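PDB 6OBV: fluvirucin B1 DH domain from module 1 from Actinomadura vulgaris, which probably catalyses dehydration of a beta-hydroxyacyl intermediate to the alpha,beta-unsaturated thioester in the first module of the fluvirucin B1 polyketide synthase. Local coordinates for residues T61-H69 against R215-H226. Sequence-based numbering, arbitrary orientation.
Sequences TTHPWLADH and REAAEAGGYGIH
The 3-10 turn 64-67 faces the end of helix 214-218 and the loop after it, W65 and E216 closest at 7.4 Å between CA atoms. W65 carries the contact: chi1 of 55° wedges CG between its backbone N and C, turning the indole among E219, Y223 and H226. H226 turns its imidazole edge to one indole face in a T-shaped stack, planes at 69°, CE1 3.6 Å from W65 CG. Beside the stack, H226 NE2 donates to E219 OE2 (3.0 Å) from above the carboxylate plane, while ND1 caps A228 N, fixing the imidazole's rotation. E219 OE2 also reaches W65 CD1 (3.1 Å), carboxylate and indole planes 44° apart. W65 NE1 donates a weak, bent hydrogen bond to Y223 OH (3.3 Å), which also meets the H63 ring edge. P64 CB lies over one face of the R215 guanidinium, whose NE and NH2 both grip E216 OE2. D68 OD2, bonded to A192 N, adds a long 3.8 Å salt bridge to R215 NH2. The contact ties the turn before strand 69-71 to helix 214-218 and the N-cap of helix 227-232, which H69 also touches at D231, joining the two halves expected of a double-hotdog dehydratase.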
loop_
_atom_site.group_PDB
_atom_site.type_symbol
_atom_site.label_atom_id
_atom_site.label_comp_id
_atom_site.label_asym_id
_atom_site.label_seq_id
_atom_site.Cartn_x
_atom_site.Cartn_y
_atom_site.Cartn_z
ATOM N N THR A 61 -3.512 20.450 -10.653
ATOM C CA THR A 61 -2.718 20.376 -11.873
ATOM C C THR A 61 -3.085 19.151 -12.703
ATOM O O THR A 61 -3.153 19.231 -13.930
ATOM C CB THR A 61 -1.229 20.345 -11.520
ATOM O OG1 THR A 61 -0.879 21.577 -10.899
ATOM C CG2 THR A 61 -0.381 20.133 -12.750
ATOM N N THR A 62 -3.306 18.009 -12.048
ATOM C CA THR A 62 -3.638 16.770 -12.738
ATOM C C THR A 62 -5.139 16.545 -12.844
ATOM O O THR A 62 -5.589 15.799 -13.725
ATOM C CB THR A 62 -3.003 15.584 -12.001
ATOM O OG1 THR A 62 -3.386 15.640 -10.620
ATOM C CG2 THR A 62 -1.465 15.626 -12.126
ATOM N N HIS A 63 -5.903 17.174 -11.960
ATOM C CA HIS A 63 -7.362 17.090 -11.909
ATOM C C HIS A 63 -7.911 18.512 -11.873
ATOM O O HIS A 63 -8.326 19.005 -10.816
ATOM C CB HIS A 63 -7.801 16.289 -10.683
ATOM C CG HIS A 63 -7.294 14.877 -10.669
ATOM N ND1 HIS A 63 -5.988 14.552 -10.366
ATOM C CD2 HIS A 63 -7.921 13.706 -10.934
ATOM C CE1 HIS A 63 -5.833 13.242 -10.441
ATOM N NE2 HIS A 63 -6.995 12.704 -10.783
ATOM N N PRO A 64 -7.903 19.216 -13.007
ATOM C CA PRO A 64 -8.270 20.648 -12.985
ATOM C C PRO A 64 -9.707 20.910 -12.560
ATOM O O PRO A 64 -10.024 22.035 -12.152
ATOM C CB PRO A 64 -8.021 21.100 -14.431
ATOM C CG PRO A 64 -8.069 19.832 -15.249
ATOM C CD PRO A 64 -7.543 18.746 -14.358
ATOM N N TRP A 65 -10.588 19.917 -12.641
ATOM C CA TRP A 65 -11.959 20.122 -12.204
ATOM C C TRP A 65 -12.052 20.354 -10.696
ATOM O O TRP A 65 -13.038 20.941 -10.230
ATOM C CB TRP A 65 -12.820 18.925 -12.625
ATOM C CG TRP A 65 -12.297 17.583 -12.159
ATOM C CD1 TRP A 65 -11.474 16.744 -12.850
ATOM C CD2 TRP A 65 -12.589 16.920 -10.910
ATOM N NE1 TRP A 65 -11.229 15.604 -12.110
ATOM C CE2 TRP A 65 -11.910 15.684 -10.922
ATOM C CE3 TRP A 65 -13.363 17.251 -9.791
ATOM C CZ2 TRP A 65 -11.964 14.783 -9.848
ATOM C CZ3 TRP A 65 -13.427 16.346 -8.720
ATOM C CH2 TRP A 65 -12.723 15.132 -8.756
ATOM N N LEU A 66 -11.043 19.922 -9.932
ATOM C CA LEU A 66 -11.018 20.181 -8.490
ATOM C C LEU A 66 -11.251 21.647 -8.176
ATOM O O LEU A 66 -11.970 21.982 -7.228
ATOM C CB LEU A 66 -9.680 19.754 -7.894
ATOM C CG LEU A 66 -9.417 18.268 -7.711
ATOM C CD1 LEU A 66 -7.943 18.097 -7.370
ATOM C CD2 LEU A 66 -10.311 17.688 -6.624
ATOM N N ALA A 67 -10.660 22.539 -8.972
ATOM C CA ALA A 67 -10.697 23.965 -8.687
ATOM C C ALA A 67 -12.091 24.548 -8.761
ATOM O O ALA A 67 -12.275 25.700 -8.369
ATOM C CB ALA A 67 -9.792 24.729 -9.657
ATOM N N ASP A 68 -13.067 23.788 -9.240
ATOM C CA ASP A 68 -14.357 24.330 -9.625
ATOM C C ASP A 68 -15.494 23.878 -8.723
ATOM O O ASP A 68 -16.663 24.032 -9.095
ATOM C CB ASP A 68 -14.658 23.934 -11.065
ATOM C CG ASP A 68 -13.908 24.768 -12.057
ATOM O OD1 ASP A 68 -13.297 25.770 -11.641
ATOM O OD2 ASP A 68 -13.934 24.425 -13.256
ATOM N N HIS A 69 -15.194 23.300 -7.565
ATOM C CA HIS A 69 -16.230 22.931 -6.602
ATOM C C HIS A 69 -15.779 23.372 -5.223
ATOM O O HIS A 69 -14.698 22.982 -4.764
ATOM C CB HIS A 69 -16.511 21.430 -6.617
ATOM C CG HIS A 69 -17.471 20.982 -5.559
ATOM N ND1 HIS A 69 -17.064 20.536 -4.320
ATOM C CD2 HIS A 69 -18.822 20.900 -5.561
ATOM C CE1 HIS A 69 -18.123 20.197 -3.604
ATOM N NE2 HIS A 69 -19.203 20.411 -4.334
ATOM N N ARG A 215 -13.688 19.459 -21.398
ATOM C CA ARG A 215 -12.454 19.067 -20.712
ATOM C C ARG A 215 -12.663 17.827 -19.850
ATOM O O ARG A 215 -11.815 16.926 -19.832
ATOM C CB ARG A 215 -11.905 20.212 -19.855
ATOM C CG ARG A 215 -10.430 20.020 -19.439
ATOM C CD ARG A 215 -9.940 21.147 -18.528
ATOM N NE ARG A 215 -10.852 21.295 -17.398
ATOM C CZ ARG A 215 -10.817 22.285 -16.511
ATOM N NH1 ARG A 215 -9.905 23.244 -16.606
ATOM N NH2 ARG A 215 -11.705 22.307 -15.525
ATOM N N GLU A 216 -13.786 17.759 -19.139
ATOM C CA GLU A 216 -14.089 16.603 -18.300
ATOM C C GLU A 216 -14.654 15.441 -19.112
ATOM O O GLU A 216 -14.455 14.274 -18.739
ATOM C CB GLU A 216 -15.078 17.001 -17.197
ATOM C CG GLU A 216 -14.441 17.792 -16.054
ATOM C CD GLU A 216 -13.990 19.166 -16.478
ATOM O OE1 GLU A 216 -14.774 19.830 -17.180
ATOM O OE2 GLU A 216 -12.850 19.568 -16.126
ATOM N N ALA A 217 -15.361 15.736 -20.211
ATOM C CA ALA A 217 -15.851 14.677 -21.088
ATOM C C ALA A 217 -14.711 13.849 -21.663
ATOM O O ALA A 217 -14.874 12.645 -21.888
ATOM C CB ALA A 217 -16.686 15.272 -22.223
ATOM N N ALA A 218 -13.553 14.473 -21.906
ATOM C CA ALA A 218 -12.422 13.751 -22.477
ATOM C C ALA A 218 -11.856 12.714 -21.514
ATOM O O ALA A 218 -11.320 11.692 -21.955
ATOM C CB ALA A 218 -11.322 14.729 -22.881
ATOM N N GLU A 219 -11.933 12.962 -20.211
ATOM C CA GLU A 219 -11.389 12.040 -19.226
ATOM C C GLU A 219 -12.478 11.242 -18.517
ATOM O O GLU A 219 -12.186 10.541 -17.548
ATOM C CB GLU A 219 -10.517 12.800 -18.207
ATOM C CG GLU A 219 -11.184 14.030 -17.564
ATOM C CD GLU A 219 -10.754 14.294 -16.107
ATOM O OE1 GLU A 219 -9.950 13.518 -15.533
ATOM O OE2 GLU A 219 -11.248 15.282 -15.518
ATOM N N ALA A 220 -13.723 11.313 -18.987
ATOM C CA ALA A 220 -14.812 10.686 -18.243
ATOM C C ALA A 220 -14.798 9.164 -18.361
ATOM O O ALA A 220 -15.287 8.475 -17.458
ATOM C CB ALA A 220 -16.159 11.247 -18.706
ATOM N N GLY A 221 -14.246 8.626 -19.454
ATOM C CA GLY A 221 -14.271 7.188 -19.673
ATOM C C GLY A 221 -13.541 6.385 -18.610
ATOM O O GLY A 221 -13.901 5.233 -18.340
ATOM N N GLY A 222 -12.520 6.976 -17.985
ATOM C CA GLY A 222 -11.785 6.302 -16.932
ATOM C C GLY A 222 -12.448 6.311 -15.571
ATOM O O GLY A 222 -12.067 5.525 -14.697
ATOM N N TYR A 223 -13.422 7.179 -15.359
ATOM C CA TYR A 223 -14.131 7.178 -14.096
ATOM C C TYR A 223 -15.240 6.135 -14.127
ATOM O O TYR A 223 -15.743 5.761 -15.187
ATOM C CB TYR A 223 -14.700 8.564 -13.800
ATOM C CG TYR A 223 -13.626 9.577 -13.422
ATOM C CD1 TYR A 223 -13.154 9.664 -12.111
ATOM C CD2 TYR A 223 -13.090 10.440 -14.366
ATOM C CE1 TYR A 223 -12.180 10.576 -11.746
ATOM C CE2 TYR A 223 -12.113 11.363 -14.013
ATOM C CZ TYR A 223 -11.668 11.427 -12.698
ATOM O OH TYR A 223 -10.691 12.333 -12.351
ATOM N N GLY A 224 -15.588 5.639 -12.943
ATOM C CA GLY A 224 -16.850 4.951 -12.774
ATOM C C GLY A 224 -17.985 5.880 -13.167
ATOM O O GLY A 224 -18.780 5.565 -14.050
ATOM N N ILE A 225 -18.064 7.036 -12.508
ATOM C CA ILE A 225 -18.838 8.174 -12.994
ATOM C C ILE A 225 -18.095 9.433 -12.566
ATOM O O ILE A 225 -17.765 9.593 -11.382
ATOM C CB ILE A 225 -20.303 8.159 -12.498
ATOM C CG1 ILE A 225 -21.085 9.254 -13.250
ATOM C CG2 ILE A 225 -20.375 8.307 -10.951
ATOM C CD1 ILE A 225 -22.617 9.225 -13.159
ATOM N N HIS A 226 -17.780 10.309 -13.531
ATOM C CA HIS A 226 -16.990 11.493 -13.222
ATOM C C HIS A 226 -17.594 12.207 -12.012
ATOM O O HIS A 226 -18.803 12.476 -12.000
ATOM C CB HIS A 226 -16.922 12.448 -14.420
ATOM C CG HIS A 226 -15.822 13.467 -14.320
ATOM N ND1 HIS A 226 -15.714 14.351 -13.265
ATOM C CD2 HIS A 226 -14.774 13.729 -15.135
ATOM C CE1 HIS A 226 -14.653 15.119 -13.441
ATOM N NE2 HIS A 226 -14.061 14.758 -14.563
#